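Local coordinates for protein Bd0816 (PDB 5CER) that probably acts as a serine-type D-Ala-D-Ala carboxypeptidase of the peptidase S13 family, at residues Y51-V56 / R75-G80; S66-V71 / K98-T103; I88-R93 / S396-A401; L102-N107 / R177-L182. The protein carries 2 engineered substitutions. One frame throughout, in Å; residues are numbered along the deposited sequence.

Contact 1: Y51-V56 / R75-G80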
# COMPACT_ATOMS: atom_id res chain seq x y z
N TYR A 51 -5.84 -17.45 -12.18
CA TYR A 51 -7.28 -17.53 -12.08
C TYR A 51 -7.96 -16.18 -12.44
O TYR A 51 -7.44 -15.08 -12.16
CB TYR A 51 -7.68 -17.98 -10.68
CG TYR A 51 -9.16 -17.94 -10.40
CD1 TYR A 51 -9.98 -19.00 -10.77
CD2 TYR A 51 -9.73 -16.84 -9.76
CE1 TYR A 51 -11.33 -18.95 -10.53
CE2 TYR A 51 -11.07 -16.80 -9.48
CZ TYR A 51 -11.87 -17.85 -9.89
OH TYR A 51 -13.23 -17.81 -9.63
N ARG A 52 -9.11 -16.30 -13.05
CA ARG A 52 -9.88 -15.16 -13.45
C ARG A 52 -11.29 -15.26 -12.90
O ARG A 52 -11.98 -16.29 -13.06
CB ARG A 52 -9.85 -15.03 -14.97
CG ARG A 52 -8.56 -14.40 -15.48
CD ARG A 52 -8.62 -14.31 -16.99
NE ARG A 52 -7.37 -13.92 -17.63
CZ ARG A 52 -7.05 -12.70 -18.04
NH1 ARG A 52 -7.83 -11.64 -17.81
NH2 ARG A 52 -5.90 -12.52 -18.65
N HIS A 53 -11.72 -14.16 -12.28
CA HIS A 53 -13.11 -14.00 -11.83
C HIS A 53 -14.00 -13.70 -13.05
O HIS A 53 -13.85 -12.65 -13.68
CB HIS A 53 -13.24 -12.89 -10.79
CG HIS A 53 -12.48 -13.17 -9.53
ND1 HIS A 53 -13.08 -13.56 -8.34
CD2 HIS A 53 -11.15 -13.11 -9.28
CE1 HIS A 53 -12.14 -13.73 -7.43
NE2 HIS A 53 -10.97 -13.46 -7.97
N LYS A 54 -14.87 -14.64 -13.39
CA LYS A 54 -15.68 -14.63 -14.62
C LYS A 54 -17.08 -14.25 -14.28
O LYS A 54 -17.92 -15.13 -13.97
CB LYS A 54 -15.68 -16.02 -15.30
CG LYS A 54 -14.33 -16.43 -15.87
CD LYS A 54 -14.31 -17.85 -16.42
CE LYS A 54 -12.98 -18.56 -16.13
NZ LYS A 54 -12.55 -18.55 -14.67
N THR A 55 -17.35 -12.95 -14.34
CA THR A 55 -18.66 -12.42 -14.11
C THR A 55 -19.50 -12.58 -15.39
O THR A 55 -19.10 -12.15 -16.48
CB THR A 55 -18.56 -10.97 -13.62
OG1 THR A 55 -17.60 -10.86 -12.55
CG2 THR A 55 -19.89 -10.50 -13.09
N VAL A 56 -20.67 -13.20 -15.26
CA VAL A 56 -21.53 -13.47 -16.43
C VAL A 56 -22.73 -12.48 -16.47
O VAL A 56 -23.40 -12.24 -15.47
CB VAL A 56 -22.02 -14.93 -16.47
CG1 VAL A 56 -22.76 -15.20 -17.77
CG2 VAL A 56 -20.86 -15.88 -16.34
N ARG A 75 -17.95 -13.19 -7.38
CA ARG A 75 -17.36 -12.62 -6.17
C ARG A 75 -16.05 -11.81 -6.42
O ARG A 75 -15.21 -11.71 -5.54
CB ARG A 75 -17.15 -13.70 -5.09
CG ARG A 75 -18.37 -14.57 -4.82
CD ARG A 75 -18.24 -15.33 -3.50
NE ARG A 75 -18.15 -14.42 -2.35
CZ ARG A 75 -19.16 -13.82 -1.76
NH1 ARG A 75 -20.40 -14.03 -2.14
NH2 ARG A 75 -18.92 -13.00 -0.77
N ASP A 76 -15.95 -11.23 -7.59
CA ASP A 76 -14.77 -10.47 -7.97
C ASP A 76 -14.41 -9.38 -6.92
O ASP A 76 -15.19 -8.46 -6.65
CB ASP A 76 -15.00 -9.84 -9.35
CG ASP A 76 -13.74 -9.20 -9.94
OD1 ASP A 76 -12.87 -8.75 -9.17
OD2 ASP A 76 -13.64 -9.13 -11.19
N PRO A 77 -13.22 -9.50 -6.30
CA PRO A 77 -12.91 -8.64 -5.19
C PRO A 77 -12.31 -7.30 -5.58
O PRO A 77 -11.92 -6.53 -4.68
CB PRO A 77 -11.87 -9.47 -4.41
CG PRO A 77 -11.16 -10.21 -5.49
CD PRO A 77 -12.27 -10.62 -6.41
N ILE A 78 -12.18 -7.02 -6.87
CA ILE A 78 -11.70 -5.72 -7.35
C ILE A 78 -12.75 -5.03 -8.25
O ILE A 78 -12.42 -4.11 -9.00
CB ILE A 78 -10.31 -5.86 -8.02
CG1 ILE A 78 -9.56 -4.51 -8.04
CG2 ILE A 78 -10.41 -6.52 -9.39
CD1 ILE A 78 -8.08 -4.63 -8.33
N PHE A 79 -14.01 -5.45 -8.14
CA PHE A 79 -15.10 -4.89 -8.94
C PHE A 79 -15.58 -3.59 -8.28
O PHE A 79 -16.23 -3.61 -7.24
CB PHE A 79 -16.24 -5.89 -9.12
CG PHE A 79 -16.94 -5.77 -10.44
CD1 PHE A 79 -17.50 -4.57 -10.84
CD2 PHE A 79 -17.06 -6.89 -11.30
CE1 PHE A 79 -18.16 -4.46 -12.06
CE2 PHE A 79 -17.72 -6.79 -12.52
CZ PHE A 79 -18.28 -5.57 -12.90
N GLY A 80 -15.21 -2.47 -8.89
CA GLY A 80 -15.65 -1.15 -8.43
C GLY A 80 -15.73 -0.16 -9.59
O GLY A 80 -16.09 -0.55 -10.71
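The imidazole of His53 lies between two groups, with Pro77 CD over one face and the CE2 edge of Tyr51, from its own segment, over the centre of the opposite face. The CD methylene sits 3.5 Å from the centroid of the His53 ring, a CH-pi contact displaced toward the rim, so that its closest ring atom is CE1. Histidine and proline side chains cross at about a right angle. With CG beside the backbone N (chi1 -63°), the His53 ring reaches over the 75-77 backbone, and ND1 comes within 3.5 Å of Asp76 CA. The same nitrogen is hydrogen-bonded to Ser74 O, which fixes the rotation of the ring. Residues 75-80 form the loop that leads from strand 67-72 into helix 81-93, the first connection of a beta-alpha-beta unit, and the contact holds this loop against the start of the neighbouring strand 54-61. The loop folds as a type I turn from Asp76 to Phe79, with Gly80 at the N-cap of the helix. Within it the carboxylate of Asp76 closes an Asx turn: its OD1 accepts the amide Ile78 N at 3.0 Å, the N-H pointing almost straight (166°) and meeting the anti side of the oxygen. The CB of Asp76 rests 3.8 Å from His53 CB. Further along, Thr55 OG1 approaches the edge of the Phe79 ring, 4.1 Å from CE2 and near the ring plane, while this hydroxyl is bonded to Ser74 OG. Phe79 also meets Phe108 edge-to-face.

Contact 2: S66-V71 / K98-T103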
# COMPACT_ATOMS: atom_id res chain seq x y z
N SER A 66 -34.22 -1.52 -25.41
CA SER A 66 -33.17 -1.60 -24.38
C SER A 66 -32.93 -3.07 -23.98
O SER A 66 -33.46 -3.98 -24.60
CB SER A 66 -33.54 -0.72 -23.16
OG SER A 66 -34.33 0.42 -23.47
N MET A 67 -32.07 -3.29 -23.00
CA MET A 67 -31.81 -4.62 -22.47
C MET A 67 -32.26 -4.72 -21.00
O MET A 67 -32.26 -3.74 -20.28
CB MET A 67 -30.31 -4.93 -22.56
CG MET A 67 -29.72 -5.13 -23.96
SD MET A 67 -30.50 -6.37 -25.00
CE MET A 67 -29.18 -7.15 -25.88
N ASP A 68 -32.75 -5.89 -20.61
CA ASP A 68 -32.71 -6.31 -19.22
C ASP A 68 -31.34 -6.99 -19.04
O ASP A 68 -30.80 -7.59 -19.97
CB ASP A 68 -33.82 -7.30 -18.86
CG ASP A 68 -35.23 -6.65 -18.76
OD1 ASP A 68 -35.33 -5.43 -18.59
OD2 ASP A 68 -36.23 -7.38 -18.88
N LEU A 69 -30.80 -6.87 -17.83
CA LEU A 69 -29.52 -7.44 -17.48
C LEU A 69 -29.62 -8.19 -16.12
O LEU A 69 -30.02 -7.61 -15.11
CB LEU A 69 -28.48 -6.32 -17.37
CG LEU A 69 -27.09 -6.66 -16.82
CD1 LEU A 69 -26.50 -7.91 -17.47
CD2 LEU A 69 -26.18 -5.48 -17.09
N HIS A 70 -29.24 -9.46 -16.11
CA HIS A 70 -29.01 -10.17 -14.85
C HIS A 70 -27.51 -10.44 -14.71
O HIS A 70 -26.91 -11.07 -15.59
CB HIS A 70 -29.78 -11.50 -14.78
CG HIS A 70 -29.52 -12.25 -13.51
ND1 HIS A 70 -29.97 -11.80 -12.29
CD2 HIS A 70 -28.82 -13.38 -13.27
CE1 HIS A 70 -29.57 -12.63 -11.34
NE2 HIS A 70 -28.89 -13.61 -11.91
N VAL A 71 -26.91 -9.98 -13.61
CA VAL A 71 -25.50 -10.19 -13.35
C VAL A 71 -25.38 -11.41 -12.49
O VAL A 71 -25.85 -11.43 -11.32
CB VAL A 71 -24.88 -8.98 -12.61
CG1 VAL A 71 -23.36 -9.15 -12.47
CG2 VAL A 71 -25.21 -7.68 -13.34
N LYS A 98 -28.67 1.33 -22.73
CA LYS A 98 -29.82 1.46 -21.82
C LYS A 98 -30.21 0.12 -21.25
O LYS A 98 -30.40 -0.83 -22.00
CB LYS A 98 -31.02 2.05 -22.61
CG LYS A 98 -30.87 3.53 -22.93
CD LYS A 98 -32.14 4.14 -23.54
CE LYS A 98 -31.79 5.40 -24.28
NZ LYS A 98 -32.91 6.37 -24.39
N ILE A 99 -30.31 0.05 -19.92
CA ILE A 99 -30.78 -1.13 -19.24
C ILE A 99 -32.12 -0.83 -18.58
O ILE A 99 -32.22 0.12 -17.81
CB ILE A 99 -29.83 -1.60 -18.12
CG1 ILE A 99 -28.34 -1.54 -18.51
CG2 ILE A 99 -30.28 -2.98 -17.57
CD1 ILE A 99 -27.83 -2.48 -19.57
N GLU A 100 -33.15 -1.63 -18.87
CA GLU A 100 -34.44 -1.51 -18.16
C GLU A 100 -34.32 -2.07 -16.74
O GLU A 100 -34.23 -1.30 -15.79
CB GLU A 100 -35.56 -2.23 -18.90
CG GLU A 100 -36.20 -1.46 -20.04
CD GLU A 100 -36.71 -0.10 -19.64
OE1 GLU A 100 -37.62 -0.05 -18.80
OE2 GLU A 100 -36.24 0.91 -20.21
N ASN A 101 -34.30 -3.40 -16.62
CA ASN A 101 -34.25 -4.09 -15.34
C ASN A 101 -32.88 -4.71 -15.16
O ASN A 101 -32.48 -5.62 -15.90
CB ASN A 101 -35.26 -5.23 -15.28
CG ASN A 101 -36.69 -4.77 -15.25
OD1 ASN A 101 -37.59 -5.50 -15.72
ND2 ASN A 101 -36.92 -3.58 -14.78
N LEU A 102 -32.16 -4.19 -14.17
CA LEU A 102 -30.88 -4.69 -13.80
C LEU A 102 -31.08 -5.49 -12.50
O LEU A 102 -31.34 -4.93 -11.45
CB LEU A 102 -29.89 -3.53 -13.64
CG LEU A 102 -28.38 -3.81 -13.72
CD1 LEU A 102 -27.42 -2.68 -14.11
CD2 LEU A 102 -28.07 -4.27 -12.36
N THR A 103 -30.93 -6.79 -12.59
CA THR A 103 -30.88 -7.64 -11.42
C THR A 103 -29.47 -8.18 -11.22
O THR A 103 -28.64 -8.11 -12.13
CB THR A 103 -31.90 -8.80 -11.53
OG1 THR A 103 -31.52 -9.71 -12.57
CG2 THR A 103 -33.27 -8.26 -11.84
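Leu69, Thr103 and Ser66 bury the most area where strand 67-72 runs parallel to strand 98-104, the two strands of a beta-alpha-beta unit whose helix is 81-93. Leu69 is central: its N donates to Asn101 O at 2.8 Å, and its O receives the amide of Thr103. Its side chain, with CG anti to the backbone N (chi1 172°), lies on the sheet face shared with Ile99 and Leu102. There its CB touches Ile99 CG2 at 3.8 Å, and its CD2 comes toward Leu102 CD1 more loosely. Between Met67 and Leu69 the register slips by one residue, a beta bulge that sets Glu100 and Asn101 against the single residue Asp68. Glu100 N still reaches Met67 O, and Asp68 fills in with its side chain, OD1 taking Asn101 N at 3.0 Å from the anti side, well out of the carboxylate plane. The Asp68 carboxylate and the Asn101 amide lie side by side with planes only 17° apart. Glu100, which turns the corner, is paired with Arg177 in a salt bridge. At the start of the pairing Ser66 presses CB against Lys98 O at 3.3 Å, while its OG is bonded to Asn64 OD1. Thr103 closes the other end. Its carbonyl accepts Val71 N, and its hydroxyl, on the face opposite Leu69, meets His70 at the ring edge, with Tyr187 stacked on that imidazole. Across this last contact Thr103 OG1 and His70 ND1 are hydrogen-bonded at 2.6 Å.

Contact 3: I88-R93 / S396-A401; sequences ISELNR and SYLTEA
Glu90 reaches from helix 81-93 to the C-terminal segment and meets Tyr397 and Leu398 along its whole length. Its CB lies against the isobutyl group of Leu398, 3.7 Å from CD1, and the two side chains slide past each other in opposite directions. CG still skirts Leu398 CG, more loosely. A bend at chi2 (-61°) then turns the carboxylate onward along the helix, toward Arg93. OE1 accepts the backbone amide Leu398 N at 2.9 Å, on its anti side and with a fairly straight N-H (161°). This oxygen also comes within 3.3 Å of Tyr397 CA. Glu90 OE2 faces the edge of the Tyr397 ring, 3.4 Å from Tyr397 CD1 and near the ring plane. The carboxylate is further gripped by Arg93, one turn on: Arg93 NH1 donates to Glu90 OE2 at 2.8 Å from the syn side, and lies equally near OE1. The salt bridge probably favours the ionised carboxylate, whose OE1 serves the Leu398 amide. NH1 also hovers 3.9 Å from Tyr397 CD1, with guanidinium and ring planes steeply inclined, and the phenol OH is bonded to Phe167 N. Leu398 turns toward Leu198 as well, and the chain runs on as strand 399-400, an edge strand beside strand 194-199. A side-chain carboxylate thus fastens Tyr397 and Leu398, just before the last strand, to a helix packed on the mixed sheet of an alpha/beta fold.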
# COMPACT_ATOMS: atom_id res chain seq x y z
N ILE A 88 -18.87 -0.53 -18.91
CA ILE A 88 -19.71 0.44 -19.62
C ILE A 88 -19.22 0.66 -21.04
O ILE A 88 -20.03 0.64 -21.97
CB ILE A 88 -19.83 1.77 -18.83
CG1 ILE A 88 -20.62 1.49 -17.54
CG2 ILE A 88 -20.50 2.86 -19.66
CD1 ILE A 88 -20.84 2.68 -16.62
N SER A 89 -17.92 0.85 -21.21
CA SER A 89 -17.30 0.90 -22.54
C SER A 89 -17.68 -0.34 -23.35
O SER A 89 -18.17 -0.23 -24.48
CB SER A 89 -15.76 1.01 -22.43
OG SER A 89 -15.13 0.88 -23.69
N GLU A 90 -17.49 -1.50 -22.74
CA GLU A 90 -17.79 -2.78 -23.36
C GLU A 90 -19.24 -2.95 -23.77
O GLU A 90 -19.54 -3.50 -24.84
CB GLU A 90 -17.39 -3.94 -22.45
CG GLU A 90 -15.89 -4.17 -22.39
CD GLU A 90 -15.35 -4.52 -23.76
OE1 GLU A 90 -15.58 -5.66 -24.22
OE2 GLU A 90 -14.67 -3.64 -24.37
N LEU A 91 -20.16 -2.50 -22.92
CA LEU A 91 -21.58 -2.58 -23.23
C LEU A 91 -21.91 -1.75 -24.49
O LEU A 91 -22.68 -2.20 -25.37
CB LEU A 91 -22.44 -2.17 -22.03
CG LEU A 91 -22.51 -3.24 -20.94
CD1 LEU A 91 -23.09 -2.68 -19.64
CD2 LEU A 91 -23.30 -4.46 -21.38
N ASN A 92 -21.32 -0.57 -24.56
CA ASN A 92 -21.51 0.35 -25.70
C ASN A 92 -20.93 -0.24 -27.01
O ASN A 92 -21.51 -0.08 -28.06
CB ASN A 92 -20.89 1.74 -25.40
CG ASN A 92 -21.70 2.58 -24.39
OD1 ASN A 92 -21.47 3.79 -24.16
ND2 ASN A 92 -22.63 1.93 -23.77
N ARG A 93 -19.78 -0.92 -26.91
CA ARG A 93 -19.24 -1.65 -28.05
C ARG A 93 -20.23 -2.67 -28.58
O ARG A 93 -20.31 -2.85 -29.80
CB ARG A 93 -17.90 -2.31 -27.70
CG ARG A 93 -16.75 -1.33 -27.52
CD ARG A 93 -15.49 -2.08 -27.18
NE ARG A 93 -15.27 -3.11 -28.20
CZ ARG A 93 -15.12 -4.42 -28.02
NH1 ARG A 93 -15.10 -4.95 -26.85
NH2 ARG A 93 -14.92 -5.19 -29.09
N SER A 396 -9.98 -9.30 -21.10
CA SER A 396 -11.18 -8.91 -20.37
C SER A 396 -12.33 -8.48 -21.25
O SER A 396 -13.45 -8.36 -20.75
CB SER A 396 -10.83 -7.79 -19.37
OG SER A 396 -9.83 -8.25 -18.45
N TYR A 397 -12.11 -8.28 -22.56
CA TYR A 397 -13.23 -7.91 -23.46
C TYR A 397 -14.34 -8.96 -23.40
O TYR A 397 -14.08 -10.15 -23.32
CB TYR A 397 -12.80 -7.76 -24.92
CG TYR A 397 -11.65 -6.80 -25.12
CD1 TYR A 397 -11.80 -5.44 -24.88
CD2 TYR A 397 -10.41 -7.24 -25.60
CE1 TYR A 397 -10.75 -4.56 -25.08
CE2 TYR A 397 -9.37 -6.36 -25.82
CZ TYR A 397 -9.55 -5.02 -25.53
OH TYR A 397 -8.54 -4.15 -25.77
N LEU A 398 -15.59 -8.50 -23.46
CA LEU A 398 -16.78 -9.36 -23.40
C LEU A 398 -16.79 -10.45 -24.48
O LEU A 398 -16.62 -10.13 -25.65
CB LEU A 398 -18.06 -8.50 -23.51
CG LEU A 398 -18.38 -7.51 -22.37
CD1 LEU A 398 -19.69 -6.79 -22.67
CD2 LEU A 398 -18.43 -8.16 -20.99
N THR A 399 -16.96 -11.73 -24.10
CA THR A 399 -17.05 -12.84 -25.06
C THR A 399 -18.28 -13.67 -24.74
O THR A 399 -18.81 -13.60 -23.63
CB THR A 399 -15.83 -13.77 -24.98
OG1 THR A 399 -15.71 -14.25 -23.64
CG2 THR A 399 -14.54 -13.06 -25.40
N GLU A 400 -18.74 -14.45 -25.71
CA GLU A 400 -19.93 -15.32 -25.52
C GLU A 400 -19.62 -16.38 -24.48
O GLU A 400 -18.50 -16.86 -24.42
CB GLU A 400 -20.31 -15.99 -26.84
CG GLU A 400 -21.82 -16.10 -27.09
CD GLU A 400 -22.16 -17.10 -28.20
OE1 GLU A 400 -21.32 -17.97 -28.54
OE2 GLU A 400 -23.29 -17.04 -28.73
N ALA A 401 -20.62 -16.74 -23.66
CA ALA A 401 -20.42 -17.73 -22.59
C ALA A 401 -20.02 -19.13 -23.09
O ALA A 401 -20.71 -19.76 -23.88
CB ALA A 401 -21.65 -17.81 -21.70

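Contact 4: L102-N107 / R177-L182; sequences LTFDEN and RNISFL
Strand 175-181 is an edge strand of the mixed sheet, and it pairs in parallel with strand 98-104 through residues Leu102 to Asp105 and Asn178 to Leu182. Leu102 N donates to Asn178 O at 2.8 Å, and Leu102 O takes Ser180 N at 3.0 Å. Farther on the pairing loosens: Phe104 N to Ser180 O is a weak, bent bond, but Leu182 N to Phe104 O is short and nearly straight (177°). Phe104 takes the chi1 near 66° that places CG between the backbone N and the carbonyl carbon, and this brings its ring over the partner strand. Phe181 CA stands above one face of the ring, 4.2 Å from the centroid, a CH-pi contact, while Ile179 CG2 lies at the edge. The two phenylalanine rings meet obliquely, Phe104 CE1 being 3.8 Å from Phe181 CD1. Phe104 and Ile179 lie under helix 130-145, touching Leu141, so this face of the parallel strands is covered by a helix of their long connection, as in an alpha/beta fold. The ring of Phe181 reaches across to segment 102-107, its edge toward the turn that follows strand 98-104, with CE1 3.6 Å from Glu106 N. That turn is an Asx turn, Asp105 OD1 accepting Asn107 N from above the carboxylate plane. On the opposite face Leu182 CB packs 3.7 Å from Thr103 CB, the side chains lying alongside and pointing the same way.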
# COMPACT_ATOMS: atom_id res chain seq x y z
N LEU A 102 -32.16 -4.19 -14.17
CA LEU A 102 -30.88 -4.69 -13.80
C LEU A 102 -31.08 -5.49 -12.50
O LEU A 102 -31.34 -4.93 -11.45
CB LEU A 102 -29.89 -3.53 -13.64
CG LEU A 102 -28.38 -3.81 -13.72
CD1 LEU A 102 -27.42 -2.68 -14.11
CD2 LEU A 102 -28.07 -4.27 -12.36
N THR A 103 -30.93 -6.79 -12.59
CA THR A 103 -30.88 -7.64 -11.42
C THR A 103 -29.47 -8.18 -11.22
O THR A 103 -28.64 -8.11 -12.13
CB THR A 103 -31.90 -8.80 -11.53
OG1 THR A 103 -31.52 -9.71 -12.57
CG2 THR A 103 -33.27 -8.26 -11.84
N PHE A 104 -29.19 -8.67 -10.01
CA PHE A 104 -27.88 -9.26 -9.69
C PHE A 104 -28.06 -10.29 -8.59
O PHE A 104 -28.97 -10.16 -7.74
CB PHE A 104 -26.87 -8.17 -9.26
CG PHE A 104 -27.24 -7.49 -7.96
CD1 PHE A 104 -26.82 -8.01 -6.74
CD2 PHE A 104 -28.08 -6.39 -7.96
CE1 PHE A 104 -27.19 -7.44 -5.55
CE2 PHE A 104 -28.46 -5.80 -6.75
CZ PHE A 104 -27.99 -6.33 -5.54
N ASP A 105 -27.20 -11.30 -8.60
CA ASP A 105 -27.28 -12.41 -7.65
C ASP A 105 -26.32 -12.23 -6.43
O ASP A 105 -25.60 -11.22 -6.30
CB ASP A 105 -27.11 -13.77 -8.38
CG ASP A 105 -25.67 -14.12 -8.72
OD1 ASP A 105 -24.72 -13.47 -8.23
OD2 ASP A 105 -25.47 -15.11 -9.47
N GLU A 106 -26.30 -13.23 -5.55
CA GLU A 106 -25.55 -13.15 -4.27
C GLU A 106 -24.05 -13.10 -4.36
O GLU A 106 -23.37 -12.83 -3.38
CB GLU A 106 -25.95 -14.31 -3.33
CG GLU A 106 -25.70 -15.73 -3.85
CD GLU A 106 -26.89 -16.34 -4.56
OE1 GLU A 106 -27.70 -15.59 -5.17
OE2 GLU A 106 -27.03 -17.58 -4.50
N ASN A 107 -23.54 -13.35 -5.55
CA ASN A 107 -22.12 -13.34 -5.80
C ASN A 107 -21.61 -12.04 -6.43
O ASN A 107 -20.39 -11.94 -6.70
CB ASN A 107 -21.76 -14.58 -6.64
CG ASN A 107 -21.96 -15.87 -5.85
OD1 ASN A 107 -21.65 -15.98 -4.65
ND2 ASN A 107 -22.53 -16.81 -6.50
N ARG A 177 -32.72 1.95 -15.46
CA ARG A 177 -33.98 2.32 -14.87
C ARG A 177 -34.26 1.69 -13.50
O ARG A 177 -34.60 2.40 -12.58
CB ARG A 177 -35.10 1.88 -15.81
CG ARG A 177 -36.42 2.50 -15.43
CD ARG A 177 -37.47 2.49 -16.48
NE ARG A 177 -37.48 3.63 -17.39
CZ ARG A 177 -38.03 3.54 -18.58
NH1 ARG A 177 -38.65 2.42 -18.91
NH2 ARG A 177 -38.01 4.55 -19.43
N ASN A 178 -34.22 0.36 -13.42
CA ASN A 178 -34.55 -0.36 -12.20
C ASN A 178 -33.42 -1.28 -11.84
O ASN A 178 -32.75 -1.82 -12.71
CB ASN A 178 -35.81 -1.17 -12.37
CG ASN A 178 -37.05 -0.29 -12.41
OD1 ASN A 178 -37.28 0.51 -11.52
ND2 ASN A 178 -37.84 -0.42 -13.46
N ILE A 179 -33.20 -1.38 -10.55
CA ILE A 179 -32.14 -2.18 -9.99
C ILE A 179 -32.76 -2.97 -8.82
O ILE A 179 -33.46 -2.39 -7.98
CB ILE A 179 -30.99 -1.26 -9.48
CG1 ILE A 179 -30.26 -0.56 -10.64
CG2 ILE A 179 -30.01 -2.04 -8.61
CD1 ILE A 179 -29.69 0.81 -10.29
N SER A 180 -32.53 -4.28 -8.78
CA SER A 180 -32.92 -5.09 -7.63
C SER A 180 -32.18 -6.40 -7.55
O SER A 180 -31.56 -6.85 -8.53
CB SER A 180 -34.42 -5.35 -7.63
OG SER A 180 -34.80 -6.00 -8.81
N PHE A 181 -32.20 -6.98 -6.35
CA PHE A 181 -31.53 -8.25 -6.06
C PHE A 181 -32.39 -9.38 -6.60
O PHE A 181 -33.61 -9.33 -6.46
CB PHE A 181 -31.33 -8.40 -4.55
CG PHE A 181 -30.81 -9.74 -4.12
CD1 PHE A 181 -29.55 -10.18 -4.53
CD2 PHE A 181 -31.57 -10.57 -3.30
CE1 PHE A 181 -29.06 -11.42 -4.12
CE2 PHE A 181 -31.09 -11.81 -2.90
CZ PHE A 181 -29.83 -12.23 -3.32
N LEU A 182 -31.76 -10.39 -7.20
CA LEU A 182 -32.45 -11.60 -7.63
C LEU A 182 -31.52 -12.79 -7.44
O LEU A 182 -30.54 -12.91 -8.18
CB LEU A 182 -32.85 -11.49 -9.10
CG LEU A 182 -33.56 -12.68 -9.74
CD1 LEU A 182 -34.82 -13.05 -8.97
CD2 LEU A 182 -33.90 -12.39 -11.19

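All four contacts gather on one mixed sheet and the segments that flank it. Contacts 2 and 4 are its parallel strand pairings; they share Leu102 and Thr103, with Glu100 bridging to Arg177 between them. They rest on backbone bonds, interrupted by a bulge in contact 2 and weaker at one point in contact 4. Contact 1, the most buried, lacks a direct hydrogen bond between its segments and relies on ring and proline packing; it meets contact 2 through Thr55 and Val71, and contact 4 through Arg75 and Asn107. Contact 3, partly buried, works chiefly through the side chain of Glu90. Contact 1 holds the loop leading into helix 81-93, contact 3 its last turns.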